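Side-chain contacts in centrosomal protein of 104 kDa (Homo sapiens, PDB 5LPH), which is required for ciliogenesis and for structural integrity at the ciliary tip, and interacts with tubulin, here represented by its TOG domain: residues E30-K35 with L47-V52; T147-S152 with T159-I164; F163-A168 with M200-R205. All coordinates share one frame; numbering follows the deposited sequence.

All three contacts lie in the helical array of the TOG domain, but at different depths. Interaction 1 sits far from the centre of the chain, near its N-terminal end, and is partly buried; its centre is about 28 Å from that of interaction 2 and about 35 Å from that of interaction 3, and it touches neither. Interactions 2 and 3 adjoin each other, with centres about 10 Å apart, and share Phe163 and Ile164 on helix 154-169. Interaction 2 is buried and purely apolar between its segments, small methyls meeting within one HEAT repeat. Interaction 3 joins that helix to helix 193-210, adding an arginine-glutamine hydrogen bond on its more exposed side to its apolar pair. Interaction 1 is sparse and apolar.

Interaction 1. Residues E30-K35 with L47-V52; sequences EPLTEK and LGETLV
The backbones of Leu32 and Val52 face each other with their CA atoms 8.4 Å apart, Leu32 in the extended lead-in to helix 34-39 and Val52 in the first turn of helix 49-56. On the loop side the contact is made by Leu32, whose side chain sets out toward helix 49-56. Its CD1 methyl meets CG1 of Val52 at 4.1 Å, while CD2, the other branch, lies 4.1 Å from the backbone O of the same valine, so the leucine fork reaches both side chain and main chain. The two side chains cross at about a right angle. Val52 offers CG1 because this branch stands anti to its backbone N (chi1 174°). At the margin, the aliphatic part of Glu49 comes alongside, its CG 4.4 Å from Leu32 CD1. No hydrogen bond links the segments, and the packing is light. Ile44 of helix 41-47 touches Leu32, Glu49 and Val52 alike and so joins the two sides from between them in sequence. Thr33, next to Leu32, is the N-cap of helix 34-39, its OG1 bonded to Ala36 N, and Gly48 holds the N-cap position of helix 49-56. The result is a hydrophobic contact between the residue just before the N-cap of helix 34-39 and the first turn of helix 49-56, at the N-terminal edge of the all-helical TOG domain.

Interaction 2. Residues T147-S152 with T159-I164; sequences TRTGDS and TAANFI
Thr149 and Ala160 bring the turn after helix 131-147 against helix 154-169, the kind of helix-turn-helix hairpin from which HEAT repeats are built; both segments belong to HEAT 1. The apolar contacts centre on one methyl. CG2 of Thr149 rests 3.7 Å from Ala160 CB, lies near the backbone N of Ala161, and meets the CD1 end of Ile164 at 4.1 Å. It therefore sits over one turn of the helix, where the small alanines allow the backbones to come close: the CA atoms of Thr149 and Ala160 are 5.8 Å apart. Arg148 adds its CB, 4.2 Å from Ala160 CB, before its chain bends away at chi2 and chi3. Polar bonds lie beside this packing and none crosses it. CG2 of Thr149 is anti to its own carbonyl carbon and faces the helix, while OG1 lies between the backbone N and that carbon (chi1 65°) and bonds Leu146 O. The Arg148 guanidinium donates through NH1 to Ile101 O, makes a cation-pi contact with Phe109, and forms a salt bridge within the turn. In that bridge NH2 reaches Asp151 OD1 at 3.1 Å; the oxygen lies in the guanidinium plane, but the nitrogen stands 58° out of the carboxylate plane.

Interaction 3. Residues F163-A168 with M200-R205; sequences FIQEMA and MGLLAR
Arg205 NE donates to Gln165 OE1 at 3.0 Å, and the bond is almost straight, with an N-H...O angle of 175°. The oxygen lies at the guanidinium edge, practically in its plane, whereas NE stands 42° out of the amide carbonyl plane, above it. The two side chains cross at about a right angle, and their flat groups are inclined to each other. Arg205 reaches this position through a bend at chi3, which folds the guanidinium back over its own helix; Gly201 O lies 3.3 Å above one face, toward the rim. Gln165 meets it with a chain that runs extended beyond CG. With an alanine here in place of Gln165 the amide is gone, and Arg205 NE would probably lose this acceptor, leaving the guanidinium freer to turn. The bond links helix 154-169 of HEAT 1 to helix 193-210, neighbours in the helical array of the TOG domain; the local axes approach to 11.0 Å and run in broadly the same direction, crossing at -31°. Deeper in the interface the contact is apolar. Ile164 CD1 meets Leu202 CD1 at 4.1 Å, the side chains again crossing roughly at right angles. The other leucine methyl, CD2, lies 4.4 Å from Gln165 OE1, which places Leu202 beside both the apolar and the polar pair. Helix 178-183 adds to the apolar side, Ile179 touching Ile164 and Leu183 touching Leu202.

Interaction 1. Residues E30-K35 with L47-V52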
ATOM      1  N   GLU A  30      26.947 -12.034  -9.571  1.00 48.95           N
ATOM      2  CA  GLU A  30      26.982 -12.226 -11.027  1.00 50.53           C
ATOM      3  C   GLU A  30      26.699 -10.890 -11.734  1.00 49.21           C
ATOM      4  O   GLU A  30      26.182  -9.963 -11.104  1.00 47.41           O
ATOM      5  CB  GLU A  30      26.026 -13.349 -11.479  1.00 52.93           C
ATOM      6  CG  GLU A  30      24.532 -13.081 -11.323  1.00 56.15           C
ATOM      7  CD  GLU A  30      23.930 -13.662 -10.056  1.00 58.31           C
ATOM      8  OE1 GLU A  30      24.669 -13.982  -9.094  1.00 56.85           O
ATOM      9  OE2 GLU A  30      22.689 -13.792 -10.019  1.00 64.15           O
ATOM     10  N   PRO A  31      27.053 -10.773 -13.032  1.00 48.41           N
ATOM     11  CA  PRO A  31      26.829  -9.482 -13.666  1.00 48.88           C
ATOM     12  C   PRO A  31      25.349  -9.235 -13.949  1.00 48.06           C
ATOM     13  O   PRO A  31      24.546 -10.179 -14.010  1.00 49.06           O
ATOM     14  CB  PRO A  31      27.619  -9.593 -14.972  1.00 48.90           C
ATOM     15  CG  PRO A  31      27.557 -11.036 -15.313  1.00 48.35           C
ATOM     16  CD  PRO A  31      27.511 -11.783 -14.007  1.00 48.09           C
ATOM     17  N   LEU A  32      25.009  -7.963 -14.104  1.00 46.97           N
ATOM     18  CA  LEU A  32      23.664  -7.557 -14.489  1.00 47.67           C
ATOM     19  C   LEU A  32      23.385  -8.023 -15.916  1.00 48.84           C
ATOM     20  O   LEU A  32      24.265  -7.955 -16.775  1.00 51.67           O
ATOM     21  CB  LEU A  32      23.524  -6.031 -14.395  1.00 46.54           C
ATOM     22  CG  LEU A  32      23.620  -5.457 -12.977  1.00 45.56           C
ATOM     23  CD1 LEU A  32      23.977  -3.978 -12.998  1.00 45.08           C
ATOM     24  CD2 LEU A  32      22.326  -5.688 -12.213  1.00 45.07           C
ATOM     25  N   THR A  33      22.166  -8.496 -16.160  1.00 50.57           N
ATOM     26  CA  THR A  33      21.730  -8.844 -17.513  1.00 53.53           C
ATOM     27  C   THR A  33      21.570  -7.569 -18.331  1.00 54.32           C
ATOM     28  O   THR A  33      21.538  -6.472 -17.769  1.00 53.72           O
ATOM     29  CB  THR A  33      20.379  -9.585 -17.511  1.00 55.03           C
ATOM     30  OG1 THR A  33      19.384  -8.765 -16.881  1.00 57.53           O
ATOM     31  CG2 THR A  33      20.487 -10.925 -16.779  1.00 53.66           C
ATOM     32  N   GLU A  34      21.465  -7.714 -19.650  1.00 58.12           N
ATOM     33  CA  GLU A  34      21.264  -6.561 -20.537  1.00 60.45           C
ATOM     34  C   GLU A  34      19.962  -5.817 -20.205  1.00 61.06           C
ATOM     35  O   GLU A  34      19.944  -4.586 -20.183  1.00 58.11           O
ATOM     36  CB  GLU A  34      21.288  -6.990 -22.011  1.00 62.77           C
ATOM     37  CG  GLU A  34      21.319  -5.841 -23.018  1.00 67.02           C
ATOM     38  CD  GLU A  34      22.477  -4.872 -22.803  1.00 71.93           C
ATOM     39  OE1 GLU A  34      23.608  -5.331 -22.515  1.00 74.11           O
ATOM     40  OE2 GLU A  34      22.256  -3.643 -22.910  1.00 74.06           O
ATOM     41  N   LYS A  35      18.896  -6.571 -19.926  1.00 62.73           N
ATOM     42  CA  LYS A  35      17.600  -6.007 -19.521  1.00 62.78           C
ATOM     43  C   LYS A  35      17.679  -5.207 -18.218  1.00 58.91           C
ATOM     44  O   LYS A  35      17.141  -4.097 -18.132  1.00 58.21           O
ATOM     45  CB  LYS A  35      16.558  -7.126 -19.378  1.00 67.39           C
ATOM     46  CG  LYS A  35      15.193  -6.668 -18.879  1.00 71.79           C
ATOM     47  CD  LYS A  35      14.091  -7.641 -19.314  1.00 76.16           C
ATOM     48  CE  LYS A  35      13.528  -7.265 -20.660  1.00 78.64           C
ATOM     49  NZ  LYS A  35      12.486  -8.208 -21.152  1.00 79.97           N
ATOM     50  N   LEU A  47      24.179   5.223  -7.408  1.00 40.85           N
ATOM     51  CA  LEU A  47      24.586   4.312  -6.324  1.00 41.53           C
ATOM     52  C   LEU A  47      25.837   3.493  -6.621  1.00 41.99           C
ATOM     53  O   LEU A  47      26.412   2.919  -5.696  1.00 46.52           O
ATOM     54  CB  LEU A  47      23.442   3.347  -6.002  1.00 40.75           C
ATOM     55  CG  LEU A  47      22.103   4.000  -5.668  1.00 40.61           C
ATOM     56  CD1 LEU A  47      21.043   2.926  -5.506  1.00 41.60           C
ATOM     57  CD2 LEU A  47      22.216   4.856  -4.416  1.00 40.67           C
ATOM     58  N   GLY A  48      26.233   3.415  -7.891  1.00 41.90           N
ATOM     59  CA  GLY A  48      27.391   2.627  -8.312  1.00 41.42           C
ATOM     60  C   GLY A  48      26.962   1.245  -8.764  1.00 41.53           C
ATOM     61  O   GLY A  48      25.943   0.712  -8.303  1.00 41.71           O
ATOM     62  N   GLU A  49      27.744   0.661  -9.665  1.00 40.61           N
ATOM     63  CA  GLU A  49      27.420  -0.641 -10.237  1.00 42.12           C
ATOM     64  C   GLU A  49      27.479  -1.780  -9.220  1.00 40.74           C
ATOM     65  O   GLU A  49      26.683  -2.703  -9.305  1.00 41.25           O
ATOM     66  CB  GLU A  49      28.348  -0.961 -11.408  1.00 44.72           C
ATOM     67  CG  GLU A  49      27.912  -2.177 -12.213  1.00 47.72           C
ATOM     68  CD  GLU A  49      28.729  -2.378 -13.475  1.00 50.30           C
ATOM     69  OE1 GLU A  49      28.171  -2.886 -14.470  1.00 51.95           O
ATOM     70  OE2 GLU A  49      29.931  -2.035 -13.472  1.00 52.86           O
ATOM     71  N   THR A  50      28.417  -1.717  -8.280  1.00 40.91           N
ATOM     72  CA  THR A  50      28.614  -2.778  -7.284  1.00 43.36           C
ATOM     73  C   THR A  50      27.350  -3.011  -6.461  1.00 41.25           C
ATOM     74  O   THR A  50      26.865  -4.138  -6.362  1.00 41.39           O
ATOM     75  CB  THR A  50      29.797  -2.455  -6.335  1.00 45.00           C
ATOM     76  OG1 THR A  50      31.005  -2.378  -7.097  1.00 45.71           O
ATOM     77  CG2 THR A  50      29.972  -3.534  -5.250  1.00 46.72           C
ATOM     78  N   LEU A  51      26.826  -1.935  -5.883  1.00 39.73           N
ATOM     79  CA  LEU A  51      25.632  -2.008  -5.049  1.00 39.43           C
ATOM     80  C   LEU A  51      24.408  -2.469  -5.846  1.00 38.05           C
ATOM     81  O   LEU A  51      23.606  -3.256  -5.335  1.00 37.24           O
ATOM     82  CB  LEU A  51      25.372  -0.663  -4.363  1.00 40.42           C
ATOM     83  CG  LEU A  51      24.447  -0.686  -3.139  1.00 42.05           C
ATOM     84  CD1 LEU A  51      24.830   0.430  -2.177  1.00 42.43           C
ATOM     85  CD2 LEU A  51      22.973  -0.585  -3.525  1.00 42.83           C
ATOM     86  N   VAL A  52      24.262  -2.003  -7.086  1.00 36.28           N
ATOM     87  CA  VAL A  52      23.112  -2.414  -7.914  1.00 35.94           C
ATOM     88  C   VAL A  52      23.205  -3.903  -8.275  1.00 36.23           C
ATOM     89  O   VAL A  52      22.198  -4.610  -8.241  1.00 37.51           O
ATOM     90  CB  VAL A  52      22.957  -1.547  -9.184  1.00 35.24           C
ATOM     91  CG1 VAL A  52      21.866  -2.085 -10.098  1.00 34.94           C
ATOM     92  CG2 VAL A  52      22.633  -0.111  -8.801  1.00 36.51           C
TER

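Interaction 2. Residues T147-S152 with T159-I164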
ATOM      1  N   THR A 147       0.164  -5.749  -3.562  1.00 43.72           N
ATOM      2  CA  THR A 147       0.256  -7.069  -4.208  1.00 44.63           C
ATOM      3  C   THR A 147       0.763  -8.153  -3.242  1.00 43.09           C
ATOM      4  O   THR A 147       0.271  -9.279  -3.285  1.00 42.00           O
ATOM      5  CB  THR A 147       1.131  -7.076  -5.480  1.00 45.97           C
ATOM      6  OG1 THR A 147       2.421  -6.544  -5.180  1.00 49.41           O
ATOM      7  CG2 THR A 147       0.481  -6.269  -6.592  1.00 45.57           C
ATOM      8  N   ARG A 148       1.704  -7.806  -2.358  1.00 42.28           N
ATOM      9  CA  ARG A 148       2.186  -8.743  -1.328  1.00 42.62           C
ATOM     10  C   ARG A 148       1.161  -9.083  -0.231  1.00 43.37           C
ATOM     11  O   ARG A 148       1.364 -10.054   0.503  1.00 41.77           O
ATOM     12  CB  ARG A 148       3.484  -8.247  -0.658  1.00 43.05           C
ATOM     13  CG  ARG A 148       4.700  -8.032  -1.562  1.00 43.25           C
ATOM     14  CD  ARG A 148       5.000  -9.164  -2.540  1.00 43.27           C
ATOM     15  NE  ARG A 148       5.263 -10.466  -1.911  1.00 44.50           N
ATOM     16  CZ  ARG A 148       6.433 -10.887  -1.414  1.00 43.59           C
ATOM     17  NH1 ARG A 148       7.518 -10.117  -1.412  1.00 43.83           N
ATOM     18  NH2 ARG A 148       6.517 -12.107  -0.896  1.00 43.72           N
ATOM     19  N   THR A 149       0.086  -8.297  -0.094  1.00 41.61           N
ATOM     20  CA  THR A 149      -1.022  -8.670   0.793  1.00 40.23           C
ATOM     21  C   THR A 149      -1.919  -9.769   0.191  1.00 40.86           C
ATOM     22  O   THR A 149      -2.827 -10.247   0.866  1.00 41.35           O
ATOM     23  CB  THR A 149      -1.896  -7.466   1.222  1.00 40.33           C
ATOM     24  OG1 THR A 149      -2.564  -6.908   0.087  1.00 41.33           O
ATOM     25  CG2 THR A 149      -1.079  -6.381   1.903  1.00 40.85           C
ATOM     26  N   GLY A 150      -1.695 -10.140  -1.072  1.00 40.33           N
ATOM     27  CA  GLY A 150      -2.268 -11.359  -1.652  1.00 42.39           C
ATOM     28  C   GLY A 150      -1.331 -12.566  -1.700  1.00 44.24           C
ATOM     29  O   GLY A 150      -1.583 -13.503  -2.449  1.00 45.42           O
ATOM     30  N   ASP A 151      -0.269 -12.560  -0.892  1.00 46.57           N
ATOM     31  CA  ASP A 151       0.707 -13.659  -0.861  1.00 48.84           C
ATOM     32  C   ASP A 151       0.078 -14.921  -0.266  1.00 48.54           C
ATOM     33  O   ASP A 151      -0.909 -14.838   0.473  1.00 52.05           O
ATOM     34  CB  ASP A 151       1.937 -13.249  -0.029  1.00 51.49           C
ATOM     35  CG  ASP A 151       3.184 -14.049  -0.372  1.00 54.52           C
ATOM     36  OD1 ASP A 151       3.862 -13.690  -1.359  1.00 56.13           O
ATOM     37  OD2 ASP A 151       3.506 -15.010   0.362  1.00 55.40           O
ATOM     38  N   SER A 152       0.648 -16.081  -0.589  1.00 48.33           N
ATOM     39  CA  SER A 152       0.180 -17.362  -0.037  1.00 47.72           C
ATOM     40  C   SER A 152       0.526 -17.503   1.453  1.00 45.70           C
ATOM     41  O   SER A 152      -0.197 -18.173   2.185  1.00 47.26           O
ATOM     42  CB  SER A 152       0.756 -18.550  -0.818  1.00 48.48           C
ATOM     43  OG  SER A 152       0.579 -18.373  -2.214  1.00 52.07           O
ATOM     44  N   THR A 159       2.468  -8.804   7.648  1.00 38.45           N
ATOM     45  CA  THR A 159       3.600  -7.859   7.678  1.00 37.45           C
ATOM     46  C   THR A 159       3.400  -6.725   6.669  1.00 36.10           C
ATOM     47  O   THR A 159       3.621  -5.557   6.990  1.00 38.61           O
ATOM     48  CB  THR A 159       4.948  -8.565   7.396  1.00 37.49           C
ATOM     49  OG1 THR A 159       5.124  -9.636   8.322  1.00 37.06           O
ATOM     50  CG2 THR A 159       6.129  -7.603   7.526  1.00 37.55           C
ATOM     51  N   ALA A 160       2.990  -7.084   5.455  1.00 34.69           N
ATOM     52  CA  ALA A 160       2.719  -6.110   4.407  1.00 34.66           C
ATOM     53  C   ALA A 160       1.576  -5.166   4.798  1.00 34.70           C
ATOM     54  O   ALA A 160       1.722  -3.944   4.692  1.00 33.82           O
ATOM     55  CB  ALA A 160       2.395  -6.812   3.100  1.00 33.76           C
ATOM     56  N   ALA A 161       0.473  -5.732   5.289  1.00 34.99           N
ATOM     57  CA  ALA A 161      -0.693  -4.941   5.695  1.00 36.97           C
ATOM     58  C   ALA A 161      -0.383  -4.019   6.871  1.00 37.65           C
ATOM     59  O   ALA A 161      -0.734  -2.836   6.843  1.00 40.84           O
ATOM     60  CB  ALA A 161      -1.875  -5.838   6.026  1.00 37.29           C
ATOM     61  N   ASN A 162       0.281  -4.544   7.894  1.00 37.70           N
ATOM     62  CA  ASN A 162       0.695  -3.712   9.034  1.00 39.30           C
ATOM     63  C   ASN A 162       1.594  -2.538   8.617  1.00 39.41           C
ATOM     64  O   ASN A 162       1.441  -1.436   9.151  1.00 39.45           O
ATOM     65  CB  ASN A 162       1.395  -4.550  10.114  1.00 40.58           C
ATOM     66  CG  ASN A 162       0.428  -5.411  10.921  1.00 42.36           C
ATOM     67  OD1 ASN A 162      -0.786  -5.196  10.922  1.00 42.29           O
ATOM     68  ND2 ASN A 162       0.976  -6.380  11.640  1.00 44.38           N
ATOM     69  N   PHE A 163       2.510  -2.760   7.666  1.00 38.48           N
ATOM     70  CA  PHE A 163       3.378  -1.674   7.185  1.00 39.07           C
ATOM     71  C   PHE A 163       2.592  -0.577   6.458  1.00 38.04           C
ATOM     72  O   PHE A 163       2.895   0.602   6.624  1.00 39.70           O
ATOM     73  CB  PHE A 163       4.503  -2.182   6.272  1.00 38.90           C
ATOM     74  CG  PHE A 163       5.543  -1.125   5.952  1.00 38.84           C
ATOM     75  CD1 PHE A 163       6.612  -0.879   6.813  1.00 38.83           C
ATOM     76  CD2 PHE A 163       5.433  -0.346   4.807  1.00 39.07           C
ATOM     77  CE1 PHE A 163       7.552   0.105   6.521  1.00 39.50           C
ATOM     78  CE2 PHE A 163       6.370   0.638   4.510  1.00 40.01           C
ATOM     79  CZ  PHE A 163       7.430   0.870   5.367  1.00 39.04           C
ATOM     80  N   ILE A 164       1.601  -0.969   5.659  1.00 37.43           N
ATOM     81  CA  ILE A 164       0.745  -0.020   4.934  1.00 38.42           C
ATOM     82  C   ILE A 164      -0.036   0.854   5.925  1.00 41.10           C
ATOM     83  O   ILE A 164      -0.112   2.075   5.770  1.00 42.09           O
ATOM     84  CB  ILE A 164      -0.219  -0.747   3.964  1.00 37.48           C
ATOM     85  CG1 ILE A 164       0.577  -1.430   2.845  1.00 35.95           C
ATOM     86  CG2 ILE A 164      -1.231   0.230   3.359  1.00 37.95           C
ATOM     87  CD1 ILE A 164      -0.230  -2.328   1.929  1.00 35.50           C
TER

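Interaction 3. Residues F163-A168 with M200-R205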
ATOM      1  N   PHE A 163       2.510  -2.760   7.666  1.00 38.48           N
ATOM      2  CA  PHE A 163       3.378  -1.674   7.185  1.00 39.07           C
ATOM      3  C   PHE A 163       2.592  -0.577   6.458  1.00 38.04           C
ATOM      4  O   PHE A 163       2.895   0.602   6.624  1.00 39.70           O
ATOM      5  CB  PHE A 163       4.503  -2.182   6.272  1.00 38.90           C
ATOM      6  CG  PHE A 163       5.543  -1.125   5.952  1.00 38.84           C
ATOM      7  CD1 PHE A 163       6.612  -0.879   6.813  1.00 38.83           C
ATOM      8  CD2 PHE A 163       5.433  -0.346   4.807  1.00 39.07           C
ATOM      9  CE1 PHE A 163       7.552   0.105   6.521  1.00 39.50           C
ATOM     10  CE2 PHE A 163       6.370   0.638   4.510  1.00 40.01           C
ATOM     11  CZ  PHE A 163       7.430   0.870   5.367  1.00 39.04           C
ATOM     12  N   ILE A 164       1.601  -0.969   5.659  1.00 37.43           N
ATOM     13  CA  ILE A 164       0.745  -0.020   4.934  1.00 38.42           C
ATOM     14  C   ILE A 164      -0.036   0.854   5.925  1.00 41.10           C
ATOM     15  O   ILE A 164      -0.112   2.075   5.770  1.00 42.09           O
ATOM     16  CB  ILE A 164      -0.219  -0.747   3.964  1.00 37.48           C
ATOM     17  CG1 ILE A 164       0.577  -1.430   2.845  1.00 35.95           C
ATOM     18  CG2 ILE A 164      -1.231   0.230   3.359  1.00 37.95           C
ATOM     19  CD1 ILE A 164      -0.230  -2.328   1.929  1.00 35.50           C
ATOM     20  N   GLN A 165      -0.579   0.210   6.953  1.00 44.62           N
ATOM     21  CA  GLN A 165      -1.273   0.886   8.057  1.00 47.48           C
ATOM     22  C   GLN A 165      -0.341   1.844   8.816  1.00 49.41           C
ATOM     23  O   GLN A 165      -0.722   2.970   9.130  1.00 49.43           O
ATOM     24  CB  GLN A 165      -1.890  -0.166   8.975  1.00 49.15           C
ATOM     25  CG  GLN A 165      -3.186   0.190   9.685  1.00 51.58           C
ATOM     26  CD  GLN A 165      -3.710  -0.973  10.514  1.00 52.78           C
ATOM     27  OE1 GLN A 165      -3.703  -2.127  10.062  1.00 57.20           O
ATOM     28  NE2 GLN A 165      -4.178  -0.681  11.721  1.00 54.36           N
ATOM     29  N   GLU A 166       0.892   1.401   9.058  1.00 50.25           N
ATOM     30  CA  GLU A 166       1.931   2.214   9.698  1.00 52.63           C
ATOM     31  C   GLU A 166       2.265   3.478   8.887  1.00 52.92           C
ATOM     32  O   GLU A 166       2.360   4.568   9.455  1.00 55.79           O
ATOM     33  CB  GLU A 166       3.196   1.369   9.898  1.00 55.10           C
ATOM     34  CG  GLU A 166       4.109   1.825  11.020  1.00 57.18           C
ATOM     35  CD  GLU A 166       5.315   0.915  11.201  1.00 59.74           C
ATOM     36  OE1 GLU A 166       5.195  -0.318  10.984  1.00 62.90           O
ATOM     37  OE2 GLU A 166       6.393   1.440  11.565  1.00 60.82           O
HETATM   38  N   MSE A 167       2.432   3.332   7.571  1.00 52.89           N
HETATM   39  CA  MSE A 167       2.739   4.474   6.693  1.00 55.28           C
HETATM   40  C   MSE A 167       1.557   5.398   6.555  1.00 52.36           C
HETATM   41  O   MSE A 167       1.729   6.614   6.587  1.00 52.53           O
HETATM   42  CB  MSE A 167       3.155   4.093   5.266  1.00 59.10           C
HETATM   43  CG  MSE A 167       4.547   3.547   5.013  1.00 64.29           C
HETATM   44 SE   MSE A 167       4.851   3.786   3.065  1.00 74.33          SE
HETATM   45  CE  MSE A 167       3.484   2.568   2.326  1.00 71.42           C
ATOM     46  N   ALA A 168       0.353   4.843   6.414  1.00 50.23           N
ATOM     47  CA  ALA A 168      -0.871   5.648   6.309  1.00 51.10           C
ATOM     48  C   ALA A 168      -1.086   6.621   7.479  1.00 53.09           C
ATOM     49  O   ALA A 168      -1.735   7.661   7.303  1.00 54.87           O
ATOM     50  CB  ALA A 168      -2.088   4.750   6.146  1.00 50.10           C
HETATM   51  N   MSE A 200      -9.949  -5.153   1.840  1.00 41.96           N
HETATM   52  CA  MSE A 200     -11.133  -4.865   2.652  1.00 45.57           C
HETATM   53  C   MSE A 200     -10.827  -4.700   4.111  1.00 43.87           C
HETATM   54  O   MSE A 200     -11.373  -3.809   4.761  1.00 42.93           O
HETATM   55  CB  MSE A 200     -12.133  -5.988   2.443  1.00 51.36           C
HETATM   56  CG  MSE A 200     -12.917  -5.663   1.217  1.00 57.49           C
HETATM   57 SE   MSE A 200     -14.035  -7.196   0.767  1.00 72.68          SE
HETATM   58  CE  MSE A 200     -15.655  -6.068   0.561  1.00 69.26           C
ATOM     59  N   GLY A 201      -9.959  -5.563   4.636  1.00 41.08           N
ATOM     60  CA  GLY A 201      -9.470  -5.444   6.005  1.00 39.14           C
ATOM     61  C   GLY A 201      -8.766  -4.126   6.268  1.00 38.81           C
ATOM     62  O   GLY A 201      -9.018  -3.481   7.281  1.00 38.32           O
ATOM     63  N   LEU A 202      -7.880  -3.737   5.354  1.00 39.35           N
ATOM     64  CA  LEU A 202      -7.171  -2.455   5.449  1.00 40.47           C
ATOM     65  C   LEU A 202      -8.110  -1.256   5.349  1.00 41.12           C
ATOM     66  O   LEU A 202      -7.939  -0.279   6.077  1.00 39.43           O
ATOM     67  CB  LEU A 202      -6.096  -2.335   4.365  1.00 39.85           C
ATOM     68  CG  LEU A 202      -4.805  -3.104   4.625  1.00 40.72           C
ATOM     69  CD1 LEU A 202      -4.008  -3.274   3.337  1.00 40.97           C
ATOM     70  CD2 LEU A 202      -3.973  -2.398   5.682  1.00 41.57           C
ATOM     71  N   LEU A 203      -9.086  -1.339   4.443  1.00 42.19           N
ATOM     72  CA  LEU A 203     -10.088  -0.295   4.279  1.00 43.87           C
ATOM     73  C   LEU A 203     -10.862  -0.085   5.576  1.00 44.60           C
ATOM     74  O   LEU A 203     -10.907   1.032   6.089  1.00 45.14           O
ATOM     75  CB  LEU A 203     -11.047  -0.639   3.137  1.00 46.06           C
ATOM     76  CG  LEU A 203     -12.231   0.298   2.871  1.00 48.35           C
ATOM     77  CD1 LEU A 203     -11.788   1.739   2.709  1.00 49.82           C
ATOM     78  CD2 LEU A 203     -12.962  -0.162   1.625  1.00 48.84           C
ATOM     79  N   ALA A 204     -11.434  -1.161   6.116  1.00 43.47           N
ATOM     80  CA  ALA A 204     -12.196  -1.081   7.366  1.00 43.40           C
ATOM     81  C   ALA A 204     -11.370  -0.535   8.534  1.00 44.84           C
ATOM     82  O   ALA A 204     -11.850   0.326   9.274  1.00 48.20           O
ATOM     83  CB  ALA A 204     -12.805  -2.431   7.724  1.00 43.16           C
ATOM     84  N   ARG A 205     -10.138  -1.015   8.694  1.00 45.11           N
ATOM     85  CA  ARG A 205      -9.294  -0.584   9.826  1.00 46.50           C
ATOM     86  C   ARG A 205      -8.849   0.875   9.710  1.00 45.58           C
ATOM     87  O   ARG A 205      -8.875   1.597  10.702  1.00 43.24           O
ATOM     88  CB  ARG A 205      -8.076  -1.505  10.022  1.00 48.16           C
ATOM     89  CG  ARG A 205      -8.420  -2.877  10.600  1.00 50.13           C
ATOM     90  CD  ARG A 205      -7.184  -3.640  11.077  1.00 51.48           C
ATOM     91  NE  ARG A 205      -6.198  -3.868  10.015  1.00 51.94           N
ATOM     92  CZ  ARG A 205      -6.269  -4.814   9.070  1.00 52.10           C
ATOM     93  NH1 ARG A 205      -7.291  -5.675   9.005  1.00 51.85           N
ATOM     94  NH2 ARG A 205      -5.296  -4.903   8.166  1.00 52.44           N
TER